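Local atomic coordinates of short-chain type dehydrogenase/reductase (Mycobacterium ulcerans, PDB entry 3SVT), a protein that probably acts as an NAD(P)-dependent oxidoreductase of the short-chain dehydrogenase/reductase family, its substrate not established. Residues G94-A99 with F236-A241; M128-H133 with G144-I149; S150-S155 with V249-G254. All blocks are in the same frame, centred on the assembly; numbering follows the deposited sequence.

Interaction 1: residues G94-A99 with F236-A241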
ATOM      1  N   GLY B  94      -1.251   6.512  27.932  1.00 27.87           N
ATOM      2  CA  GLY B  94      -1.629   6.483  26.532  1.00 27.10           C
ATOM      3  C   GLY B  94      -2.547   7.593  26.124  1.00 25.94           C
ATOM      4  O   GLY B  94      -3.015   8.364  26.958  1.00 25.98           O
ATOM      5  N   VAL B  95      -2.820   7.624  24.826  1.00 24.86           N
ATOM      6  CA  VAL B  95      -3.629   8.662  24.233  1.00 24.88           C
ATOM      7  C   VAL B  95      -4.441   8.029  23.147  1.00 24.38           C
ATOM      8  O   VAL B  95      -3.935   7.190  22.409  1.00 25.70           O
ATOM      9  CB  VAL B  95      -2.743   9.787  23.564  1.00 24.70           C
ATOM     10  CG1 VAL B  95      -3.599  10.806  22.836  1.00 23.39           C
ATOM     11  CG2 VAL B  95      -1.892  10.478  24.592  1.00 24.17           C
ATOM     12  N   VAL B  96      -5.689   8.460  23.039  1.00 24.77           N
ATOM     13  CA  VAL B  96      -6.510   8.197  21.878  1.00 24.54           C
ATOM     14  C   VAL B  96      -6.985   9.530  21.325  1.00 24.99           C
ATOM     15  O   VAL B  96      -7.721  10.291  22.008  1.00 25.01           O
ATOM     16  CB  VAL B  96      -7.708   7.306  22.201  1.00 26.23           C
ATOM     17  CG1 VAL B  96      -8.403   6.871  20.877  1.00 23.60           C
ATOM     18  CG2 VAL B  96      -7.276   6.066  23.008  1.00 24.84           C
ATOM     19  N   HIS B  97      -6.553   9.826  20.102  1.00 24.72           N
ATOM     20  CA  HIS B  97      -6.767  11.128  19.498  1.00 24.18           C
ATOM     21  C   HIS B  97      -7.915  11.035  18.492  1.00 24.34           C
ATOM     22  O   HIS B  97      -7.752  10.551  17.369  1.00 23.79           O
ATOM     23  CB  HIS B  97      -5.451  11.682  18.908  1.00 24.01           C
ATOM     24  CG  HIS B  97      -5.614  12.953  18.124  1.00 26.58           C
ATOM     25  ND1 HIS B  97      -6.065  14.131  18.690  1.00 27.94           N
ATOM     26  CD2 HIS B  97      -5.417  13.221  16.808  1.00 26.64           C
ATOM     27  CE1 HIS B  97      -6.130  15.068  17.760  1.00 28.21           C
ATOM     28  NE2 HIS B  97      -5.726  14.547  16.614  1.00 27.26           N
ATOM     29  N   CYS B  98      -9.094  11.472  18.934  1.00 24.33           N
ATOM     30  CA  CYS B  98     -10.298  11.453  18.107  1.00 25.36           C
ATOM     31  C   CYS B  98     -10.738  12.828  17.621  1.00 26.25           C
ATOM     32  O   CYS B  98     -11.663  12.911  16.770  1.00 27.92           O
ATOM     33  CB  CYS B  98     -11.467  10.848  18.876  1.00 26.15           C
ATOM     34  SG  CYS B  98     -11.025   9.426  19.841  1.00 26.43           S
ATOM     35  N   ALA B  99     -10.141  13.881  18.177  1.00 56.40           N
ATOM     36  CA  ALA B  99     -10.473  15.244  17.789  1.00 56.96           C
ATOM     37  C   ALA B  99     -10.023  15.482  16.359  1.00 56.52           C
ATOM     38  O   ALA B  99      -8.917  15.103  15.979  1.00 55.78           O
ATOM     39  CB  ALA B  99      -9.814  16.246  18.725  1.00 57.69           C
ATOM     40  N   PHE B 236      -7.773  -2.359  22.636  1.00 24.47           N
ATOM     41  CA  PHE B 236      -6.808  -3.414  22.328  1.00 24.73           C
ATOM     42  C   PHE B 236      -5.436  -2.831  22.014  1.00 24.30           C
ATOM     43  O   PHE B 236      -4.439  -3.276  22.572  1.00 24.22           O
ATOM     44  CB  PHE B 236      -7.275  -4.281  21.162  1.00 24.67           C
ATOM     45  CG  PHE B 236      -6.232  -5.270  20.701  1.00 26.63           C
ATOM     46  CD1 PHE B 236      -5.887  -6.350  21.486  1.00 26.67           C
ATOM     47  CD2 PHE B 236      -5.568  -5.092  19.499  1.00 29.44           C
ATOM     48  CE1 PHE B 236      -4.912  -7.231  21.091  1.00 25.80           C
ATOM     49  CE2 PHE B 236      -4.592  -5.994  19.104  1.00 29.28           C
ATOM     50  CZ  PHE B 236      -4.276  -7.056  19.920  1.00 26.30           C
ATOM     51  N   LEU B 237      -5.377  -1.813  21.157  1.00 23.43           N
ATOM     52  CA  LEU B 237      -4.069  -1.232  20.837  1.00 22.93           C
ATOM     53  C   LEU B 237      -3.397  -0.507  22.035  1.00 23.04           C
ATOM     54  O   LEU B 237      -2.182  -0.428  22.078  1.00 21.66           O
ATOM     55  CB  LEU B 237      -4.152  -0.286  19.671  1.00 22.57           C
ATOM     56  CG  LEU B 237      -4.462  -0.877  18.307  1.00 23.90           C
ATOM     57  CD1 LEU B 237      -4.735   0.263  17.344  1.00 22.27           C
ATOM     58  CD2 LEU B 237      -3.308  -1.787  17.803  1.00 21.43           C
ATOM     59  N   LEU B 238      -4.190   0.034  22.977  1.00 23.55           N
ATOM     60  CA  LEU B 238      -3.617   0.626  24.201  1.00 24.24           C
ATOM     61  C   LEU B 238      -3.064  -0.429  25.155  1.00 24.52           C
ATOM     62  O   LEU B 238      -2.195  -0.119  25.960  1.00 24.92           O
ATOM     63  CB  LEU B 238      -4.644   1.475  24.955  1.00 24.23           C
ATOM     64  CG  LEU B 238      -5.126   2.764  24.308  1.00 24.98           C
ATOM     65  CD1 LEU B 238      -6.388   3.282  25.007  1.00 21.74           C
ATOM     66  CD2 LEU B 238      -3.994   3.802  24.267  1.00 23.53           C
ATOM     67  N   SER B 239      -3.613  -1.645  25.090  1.00 24.44           N
ATOM     68  CA  SER B 239      -3.354  -2.684  26.065  1.00 24.93           C
ATOM     69  C   SER B 239      -2.030  -3.375  25.806  1.00 25.88           C
ATOM     70  O   SER B 239      -1.456  -3.304  24.691  1.00 25.12           O
ATOM     71  CB  SER B 239      -4.465  -3.745  26.049  1.00 25.41           C
ATOM     72  OG  SER B 239      -4.229  -4.701  25.008  1.00 26.21           O
ATOM     73  N   ASP B 240      -1.578  -4.103  26.825  1.00 26.20           N
ATOM     74  CA  ASP B 240      -0.344  -4.856  26.737  1.00 27.05           C
ATOM     75  C   ASP B 240      -0.444  -6.056  25.788  1.00 26.57           C
ATOM     76  O   ASP B 240       0.576  -6.606  25.380  1.00 25.71           O
ATOM     77  CB  ASP B 240       0.074  -5.350  28.119  1.00 28.14           C
ATOM     78  CG  ASP B 240       0.393  -4.207  29.086  1.00 29.71           C
ATOM     79  OD1 ASP B 240       0.546  -3.038  28.655  1.00 31.31           O
ATOM     80  OD2 ASP B 240       0.507  -4.496  30.290  1.00 34.35           O
ATOM     81  N   ALA B 241      -1.663  -6.436  25.420  1.00 26.23           N
ATOM     82  CA  ALA B 241      -1.876  -7.491  24.448  1.00 26.36           C
ATOM     83  C   ALA B 241      -1.427  -7.082  23.039  1.00 25.84           C
ATOM     84  O   ALA B 241      -1.333  -7.941  22.157  1.00 25.89           O
ATOM     85  CB  ALA B 241      -3.353  -7.951  24.441  1.00 26.04           C
TER

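Interaction 2: residues M128-H133 with G144-I149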
ATOM      1  N   MET B 128      -0.341  16.951  15.418  1.00 24.18           N
ATOM      2  CA  MET B 128       1.065  17.092  15.714  1.00 23.97           C
ATOM      3  C   MET B 128       1.275  17.616  17.129  1.00 24.66           C
ATOM      4  O   MET B 128       2.096  17.084  17.883  1.00 23.56           O
ATOM      5  CB  MET B 128       1.725  18.012  14.710  1.00 24.11           C
ATOM      6  CG  MET B 128       3.178  18.107  14.885  1.00 25.60           C
ATOM      7  SD  MET B 128       3.824  19.259  16.154  1.00 26.67           S
ATOM      8  CE  MET B 128       3.871  20.794  15.249  1.00 24.89           C
ATOM      9  N   TYR B 129       0.505  18.638  17.510  1.00 24.49           N
ATOM     10  CA  TYR B 129       0.655  19.175  18.873  1.00 24.86           C
ATOM     11  C   TYR B 129       0.357  18.108  19.932  1.00 25.37           C
ATOM     12  O   TYR B 129       1.113  17.955  20.906  1.00 24.89           O
ATOM     13  CB  TYR B 129      -0.192  20.416  19.124  1.00 24.58           C
ATOM     14  CG  TYR B 129      -0.074  21.514  18.103  1.00 23.75           C
ATOM     15  CD1 TYR B 129       1.114  21.778  17.454  1.00 23.34           C
ATOM     16  CD2 TYR B 129      -1.165  22.301  17.800  1.00 25.54           C
ATOM     17  CE1 TYR B 129       1.197  22.793  16.527  1.00 23.52           C
ATOM     18  CE2 TYR B 129      -1.086  23.295  16.881  1.00 25.30           C
ATOM     19  CZ  TYR B 129       0.093  23.537  16.239  1.00 24.35           C
ATOM     20  OH  TYR B 129       0.159  24.554  15.308  1.00 23.12           O
ATOM     21  N   VAL B 130      -0.740  17.377  19.743  1.00 25.24           N
ATOM     22  CA  VAL B 130      -1.105  16.334  20.683  1.00 25.47           C
ATOM     23  C   VAL B 130      -0.016  15.275  20.801  1.00 25.12           C
ATOM     24  O   VAL B 130       0.363  14.892  21.906  1.00 24.20           O
ATOM     25  CB  VAL B 130      -2.466  15.691  20.328  1.00 25.63           C
ATOM     26  CG1 VAL B 130      -2.726  14.464  21.190  1.00 26.72           C
ATOM     27  CG2 VAL B 130      -3.604  16.721  20.554  1.00 25.35           C
ATOM     28  N   LEU B 131       0.510  14.833  19.661  1.00 25.02           N
ATOM     29  CA  LEU B 131       1.533  13.790  19.649  1.00 25.22           C
ATOM     30  C   LEU B 131       2.877  14.280  20.235  1.00 25.92           C
ATOM     31  O   LEU B 131       3.490  13.581  21.037  1.00 26.08           O
ATOM     32  CB  LEU B 131       1.720  13.278  18.234  1.00 24.97           C
ATOM     33  CG  LEU B 131       2.745  12.148  17.967  1.00 27.48           C
ATOM     34  CD1 LEU B 131       2.288  10.746  18.378  1.00 28.10           C
ATOM     35  CD2 LEU B 131       3.083  12.145  16.523  1.00 29.22           C
ATOM     36  N   LYS B 132       3.317  15.474  19.818  1.00 25.16           N
ATOM     37  CA  LYS B 132       4.552  16.081  20.293  1.00 25.14           C
ATOM     38  C   LYS B 132       4.598  16.052  21.806  1.00 25.92           C
ATOM     39  O   LYS B 132       5.534  15.527  22.397  1.00 25.46           O
ATOM     40  CB  LYS B 132       4.627  17.526  19.793  1.00 25.14           C
ATOM     41  CG  LYS B 132       5.889  18.342  20.160  1.00 26.07           C
ATOM     42  CD  LYS B 132       5.833  19.696  19.496  1.00 26.15           C
ATOM     43  CE  LYS B 132       6.860  20.688  20.020  1.00 27.78           C
ATOM     44  NZ  LYS B 132       6.606  22.063  19.439  1.00 26.30           N
ATOM     45  N   HIS B 133       3.570  16.615  22.433  1.00 26.71           N
ATOM     46  CA  HIS B 133       3.601  16.811  23.871  1.00 27.29           C
ATOM     47  C   HIS B 133       3.260  15.553  24.654  1.00 28.06           C
ATOM     48  O   HIS B 133       3.870  15.281  25.711  1.00 28.20           O
ATOM     49  CB  HIS B 133       2.726  18.015  24.256  1.00 27.95           C
ATOM     50  CG  HIS B 133       3.275  19.313  23.756  1.00 27.78           C
ATOM     51  ND1 HIS B 133       4.275  19.991  24.417  1.00 30.28           N
ATOM     52  CD2 HIS B 133       3.014  20.028  22.632  1.00 29.53           C
ATOM     53  CE1 HIS B 133       4.590  21.079  23.738  1.00 30.56           C
ATOM     54  NE2 HIS B 133       3.841  21.125  22.647  1.00 30.63           N
ATOM     55  N   GLY B 144       4.512   3.786  26.448  1.00 26.24           N
ATOM     56  CA  GLY B 144       3.065   3.973  26.395  1.00 25.84           C
ATOM     57  C   GLY B 144       2.555   3.716  25.004  1.00 24.94           C
ATOM     58  O   GLY B 144       3.275   3.159  24.181  1.00 24.24           O
ATOM     59  N   SER B 145       1.317   4.124  24.732  1.00 25.48           N
ATOM     60  CA  SER B 145       0.645   3.773  23.475  1.00 24.75           C
ATOM     61  C   SER B 145      -0.235   4.907  22.957  1.00 24.70           C
ATOM     62  O   SER B 145      -1.145   5.345  23.654  1.00 25.21           O
ATOM     63  CB  SER B 145      -0.218   2.496  23.673  1.00 25.26           C
ATOM     64  OG  SER B 145      -0.954   2.197  22.481  1.00 24.21           O
ATOM     65  N   PHE B 146       0.046   5.382  21.744  1.00 23.18           N
ATOM     66  CA  PHE B 146      -0.687   6.494  21.159  1.00 22.98           C
ATOM     67  C   PHE B 146      -1.545   5.915  20.018  1.00 22.20           C
ATOM     68  O   PHE B 146      -1.024   5.232  19.154  1.00 22.60           O
ATOM     69  CB  PHE B 146       0.290   7.537  20.607  1.00 22.63           C
ATOM     70  CG  PHE B 146      -0.368   8.800  20.141  1.00 23.51           C
ATOM     71  CD1 PHE B 146      -1.063   8.844  18.934  1.00 20.32           C
ATOM     72  CD2 PHE B 146      -0.301   9.963  20.921  1.00 20.86           C
ATOM     73  CE1 PHE B 146      -1.684  10.021  18.514  1.00 22.56           C
ATOM     74  CE2 PHE B 146      -0.917  11.133  20.508  1.00 20.26           C
ATOM     75  CZ  PHE B 146      -1.609  11.168  19.310  1.00 21.44           C
ATOM     76  N   VAL B 147      -2.837   6.171  20.033  1.00 21.55           N
ATOM     77  CA  VAL B 147      -3.719   5.728  18.979  1.00 21.20           C
ATOM     78  C   VAL B 147      -4.381   6.938  18.301  1.00 22.09           C
ATOM     79  O   VAL B 147      -5.154   7.702  18.919  1.00 22.49           O
ATOM     80  CB  VAL B 147      -4.803   4.780  19.548  1.00 21.40           C
ATOM     81  CG1 VAL B 147      -5.765   4.274  18.411  1.00 20.43           C
ATOM     82  CG2 VAL B 147      -4.141   3.618  20.308  1.00 18.15           C
ATOM     83  N   GLY B 148      -4.094   7.104  17.025  1.00 22.58           N
ATOM     84  CA  GLY B 148      -4.711   8.141  16.233  1.00 23.40           C
ATOM     85  C   GLY B 148      -5.923   7.632  15.491  1.00 24.53           C
ATOM     86  O   GLY B 148      -5.880   6.569  14.845  1.00 24.22           O
ATOM     87  N   ILE B 149      -7.011   8.387  15.559  1.00 25.86           N
ATOM     88  CA  ILE B 149      -8.213   8.021  14.795  1.00 27.26           C
ATOM     89  C   ILE B 149      -8.251   8.740  13.449  1.00 27.50           C
ATOM     90  O   ILE B 149      -8.420   9.954  13.381  1.00 27.53           O
ATOM     91  CB  ILE B 149      -9.507   8.309  15.541  1.00 28.27           C
ATOM     92  CG1 ILE B 149      -9.471   7.686  16.944  1.00 28.99           C
ATOM     93  CG2 ILE B 149     -10.708   7.793  14.709  1.00 27.32           C
ATOM     94  CD1 ILE B 149      -9.403   6.180  16.961  1.00 30.51           C
TER

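Interaction 3: residues S150-S155 with V249-G254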
ATOM      1  N   SER B 150      -8.102   7.963  12.384  1.00 26.80           N
ATOM      2  CA  SER B 150      -8.049   8.488  11.033  1.00 27.19           C
ATOM      3  C   SER B 150      -9.425   8.317  10.366  1.00 27.26           C
ATOM      4  O   SER B 150     -10.426   8.655  10.968  1.00 27.40           O
ATOM      5  CB  SER B 150      -6.922   7.790  10.280  1.00 27.10           C
ATOM      6  OG  SER B 150      -6.816   8.210   8.930  1.00 28.60           O
ATOM      7  N   SER B 151      -9.471   7.821   9.131  1.00 27.43           N
ATOM      8  CA  SER B 151     -10.727   7.568   8.421  1.00 26.83           C
ATOM      9  C   SER B 151     -10.485   6.723   7.185  1.00 27.45           C
ATOM     10  O   SER B 151      -9.406   6.755   6.590  1.00 26.82           O
ATOM     11  CB  SER B 151     -11.373   8.869   7.948  1.00 27.48           C
ATOM     12  OG  SER B 151     -12.546   8.610   7.177  1.00 25.55           O
ATOM     13  N   ILE B 152     -11.512   5.982   6.774  1.00 27.51           N
ATOM     14  CA  ILE B 152     -11.475   5.326   5.475  1.00 27.73           C
ATOM     15  C   ILE B 152     -11.273   6.334   4.314  1.00 27.78           C
ATOM     16  O   ILE B 152     -10.814   5.963   3.234  1.00 28.35           O
ATOM     17  CB  ILE B 152     -12.753   4.521   5.232  1.00 28.48           C
ATOM     18  CG1 ILE B 152     -12.619   3.677   3.951  1.00 29.72           C
ATOM     19  CG2 ILE B 152     -13.952   5.463   5.182  1.00 28.89           C
ATOM     20  CD1 ILE B 152     -13.550   2.476   3.920  1.00 31.13           C
ATOM     21  N   ALA B 153     -11.625   7.597   4.527  1.00 27.11           N
ATOM     22  CA  ALA B 153     -11.344   8.640   3.556  1.00 27.15           C
ATOM     23  C   ALA B 153      -9.854   8.714   3.200  1.00 26.09           C
ATOM     24  O   ALA B 153      -9.521   9.111   2.089  1.00 27.09           O
ATOM     25  CB  ALA B 153     -11.877  10.000   4.036  1.00 26.69           C
ATOM     26  N   ALA B 154      -8.973   8.296   4.118  1.00 25.67           N
ATOM     27  CA  ALA B 154      -7.542   8.181   3.842  1.00 25.26           C
ATOM     28  C   ALA B 154      -7.167   6.944   3.026  1.00 25.55           C
ATOM     29  O   ALA B 154      -6.183   6.982   2.303  1.00 26.78           O
ATOM     30  CB  ALA B 154      -6.689   8.202   5.197  1.00 24.97           C
ATOM     31  N   SER B 155      -7.902   5.839   3.153  1.00 24.72           N
ATOM     32  CA  SER B 155      -7.507   4.595   2.461  1.00 24.94           C
ATOM     33  C   SER B 155      -8.163   4.482   1.090  1.00 25.13           C
ATOM     34  O   SER B 155      -7.613   3.849   0.205  1.00 24.77           O
ATOM     35  CB  SER B 155      -7.844   3.347   3.283  1.00 24.56           C
ATOM     36  OG  SER B 155      -9.225   3.282   3.587  1.00 25.61           O
ATOM     37  N   VAL B 249      -1.639   0.733  10.510  1.00 21.57           N
ATOM     38  CA  VAL B 249      -2.761   1.568  10.075  1.00 22.20           C
ATOM     39  C   VAL B 249      -3.914   0.610   9.737  1.00 22.58           C
ATOM     40  O   VAL B 249      -3.871  -0.068   8.735  1.00 22.58           O
ATOM     41  CB  VAL B 249      -2.407   2.438   8.860  1.00 21.99           C
ATOM     42  CG1 VAL B 249      -3.656   3.175   8.345  1.00 23.37           C
ATOM     43  CG2 VAL B 249      -1.315   3.421   9.201  1.00 21.83           C
ATOM     44  N   ILE B 250      -4.928   0.547  10.605  1.00 22.98           N
ATOM     45  CA  ILE B 250      -5.881  -0.581  10.640  1.00 22.20           C
ATOM     46  C   ILE B 250      -7.318  -0.087  10.420  1.00 22.78           C
ATOM     47  O   ILE B 250      -7.790   0.792  11.169  1.00 23.10           O
ATOM     48  CB  ILE B 250      -5.804  -1.284  12.038  1.00 21.97           C
ATOM     49  CG1 ILE B 250      -4.398  -1.823  12.301  1.00 21.97           C
ATOM     50  CG2 ILE B 250      -6.807  -2.435  12.124  1.00 23.00           C
ATOM     51  CD1 ILE B 250      -4.144  -2.367  13.770  1.00 18.40           C
ATOM     52  N   ASN B 251      -8.007  -0.621   9.403  1.00 22.39           N
ATOM     53  CA  ASN B 251      -9.369  -0.227   9.142  1.00 22.77           C
ATOM     54  C   ASN B 251     -10.346  -1.024   9.989  1.00 22.21           C
ATOM     55  O   ASN B 251     -10.214  -2.237  10.096  1.00 22.28           O
ATOM     56  CB  ASN B 251      -9.761  -0.359   7.647  1.00 22.80           C
ATOM     57  CG  ASN B 251      -9.211   0.768   6.793  1.00 23.54           C
ATOM     58  OD1 ASN B 251      -8.067   1.149   6.938  1.00 23.57           O
ATOM     59  ND2 ASN B 251     -10.032   1.290   5.874  1.00 25.05           N
ATOM     60  N   VAL B 252     -11.309  -0.311  10.588  1.00 22.22           N
ATOM     61  CA  VAL B 252     -12.477  -0.887  11.292  1.00 21.44           C
ATOM     62  C   VAL B 252     -13.682  -0.398  10.487  1.00 22.00           C
ATOM     63  O   VAL B 252     -14.298   0.661  10.804  1.00 22.53           O
ATOM     64  CB  VAL B 252     -12.565  -0.411  12.734  1.00 21.19           C
ATOM     65  CG1 VAL B 252     -13.857  -0.916  13.400  1.00 19.15           C
ATOM     66  CG2 VAL B 252     -11.326  -0.895  13.528  1.00 21.81           C
ATOM     67  N   ASP B 253     -13.989  -1.129   9.424  1.00 21.47           N
ATOM     68  CA  ASP B 253     -14.867  -0.591   8.360  1.00 22.31           C
ATOM     69  C   ASP B 253     -15.784  -1.600   7.683  1.00 22.81           C
ATOM     70  O   ASP B 253     -16.400  -1.301   6.652  1.00 23.81           O
ATOM     71  CB  ASP B 253     -13.989   0.110   7.324  1.00 22.13           C
ATOM     72  CG  ASP B 253     -13.151  -0.845   6.501  1.00 22.83           C
ATOM     73  OD1 ASP B 253     -13.219  -2.084   6.688  1.00 20.29           O
ATOM     74  OD2 ASP B 253     -12.414  -0.321   5.623  1.00 24.15           O
ATOM     75  N   GLY B 254     -15.931  -2.792   8.269  1.00 23.10           N
ATOM     76  CA  GLY B 254     -16.766  -3.838   7.659  1.00 22.87           C
ATOM     77  C   GLY B 254     -16.234  -4.412   6.344  1.00 22.57           C
ATOM     78  O   GLY B 254     -16.948  -5.128   5.637  1.00 22.90           O
TER

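Interaction 1: residues G94-A99 with F236-A241
L238, in the last turn of helix 227-238, reaches down with both methyls onto strand 94-97. Its CD1 meets V96 CG2 at 3.5 Å, a firm van der Waals contact between two branched side chains that slant across each other. The second methyl lies over the strand's backbone: L238 CD2 is 4.2 Å from G94 CA and 3.9 Å from V95 O. G94 has no side chain, and its bare CA lets the methyl settle over the strand at this point. V96 CG1 stands anti to the backbone N (chi1 -171°), which leaves CG2 beside that N and against L238 CD1. V95 faces the other side of the sheet, where it packs on F146 and V130, and a branched beta carbon suits both valines in an extended strand.

This apolar grip is small and wholly buried, whereas the chain opens to solvent only at exposed D240 and partly exposed A241. S239, still buried, is the first residue to leave the helical conformation. Its OG donates to F236 O at 2.8 Å and accepts from A241 N at 3.1 Å, an ST turn that leads into a 3-10 segment beginning at D240. D240 forms a salt bridge with R12. The buried ring of F236 stacks on F236 of the second subunit. V27 and L31 of helix 22-33 also touch V96 and L238, respectively. A helix end laid over a central parallel strand in this way is characteristic of the Rossmann-fold alpha/beta/alpha sandwich of the SDR family.

Interaction 2: residues M128-H133 with G144-I149
L131 sets its CD1 methyl squarely over the ring of F146, 3.6 Å from the ring centroid and 8° off the ring normal. This CH-pi contact sets weakly positive methyl hydrogens against the electron-rich face of the ring. The leucine's CB starts off across the line to the strand, but with CG anti to the backbone N (chi1 -179°) and chi2 near 76°, CD1 swings back over the phenyl centre. The ring also reaches the helix backbone, F146 CE2 lying 3.7 Å from L131 CA.

V130, the preceding residue, approaches the same ring at its rim. Its CG1 lies near the ring plane, 3.9 Å from F146 CE2, and the two side chains cross at about a right angle. Face and edge are thus taken by consecutive residues of one helical turn, and a long, flat phenylalanine suits a strand that must span the gap to a helix. All three residues are buried and their contact is purely apolar.

On the helix's far side K132 NZ forms a salt bridge with E75 and a hydrogen bond to V111 O of the third subunit. H97 touches V130 and F146. Strand 94-97, helix 113-140 and strand 144-149 follow one another, the strands parallel neighbours: a beta-alpha-beta crossover of the Rossmann fold, its helix packed on the sheet through V130 and L131 and flanked by helix 75-89.

Interaction 3: residues S150-S155 with V249-G254
N251, I152 and D253 bury the most surface here; the amide of N251 bonds to S155 and D253, while I152 packs beside it. N251 ND2 donates to S155 OG at 3.1 Å, with a nearly straight N-H...O angle of 165°. The same nitrogen donates to D253 OD2 at 2.9 Å, meeting that oxygen from above the carboxylate plane. Both acceptors lie close to the plane of the amide, so its two N-H groups are each used and the rotation of the asparagine end is fixed. An amide suits this place because one nitrogen can serve two acceptors at once.

I152 has CG1 anti to the backbone N (chi1 -172°), and the chain runs on to bring CD1 within 3.5 Å of D253 OD2, while I152 CG1 lies 4.0 Å from N251 ND2. The isoleucine crosses both polar side chains at about a right angle. D253 OD1 accepts from G255 N, and OD2 also from M257 N; this gathering of donors probably stabilises a negative charge.

S151 caps the short helical turn, its OG accepting from A153 N at 3.0 Å; the turn brings S155 round to face the asparagine. The contact sits at the carboxyl end of the parallel sheet, next to Y164 and K168, spaced as in the YxxxK motif of SDR enzymes, so the S150-S155 turn probably borders the active site. Those two residues belong to helix 163-182, while strand 249-252 pairs with strand 187-198, whose R193 touches both S155 and N251.

Overall arrangement
All three contacts lie about 11 Å from the chain centre and are mainly buried, yet their chemistry differs. Interactions 1 and 2 are apolar helix-on-strand packing against adjacent strands of the parallel sheet. They touch directly, V95 O lying 2.8 Å from V147 N, a probable hydrogen bond, and interaction 2 is nested inside the loop closed by interaction 1. Interaction 3 lies past the carboxyl end of strand 144-149, where the chain leaves the sheet. It is bridged by a single side-chain hydrogen bond, with a second one inside 249-254 holding the asparagine, and partly exposed S155 at its margin. Helix 227-238 and strand 249-252 link interactions 1 and 3, both touching the second subunit.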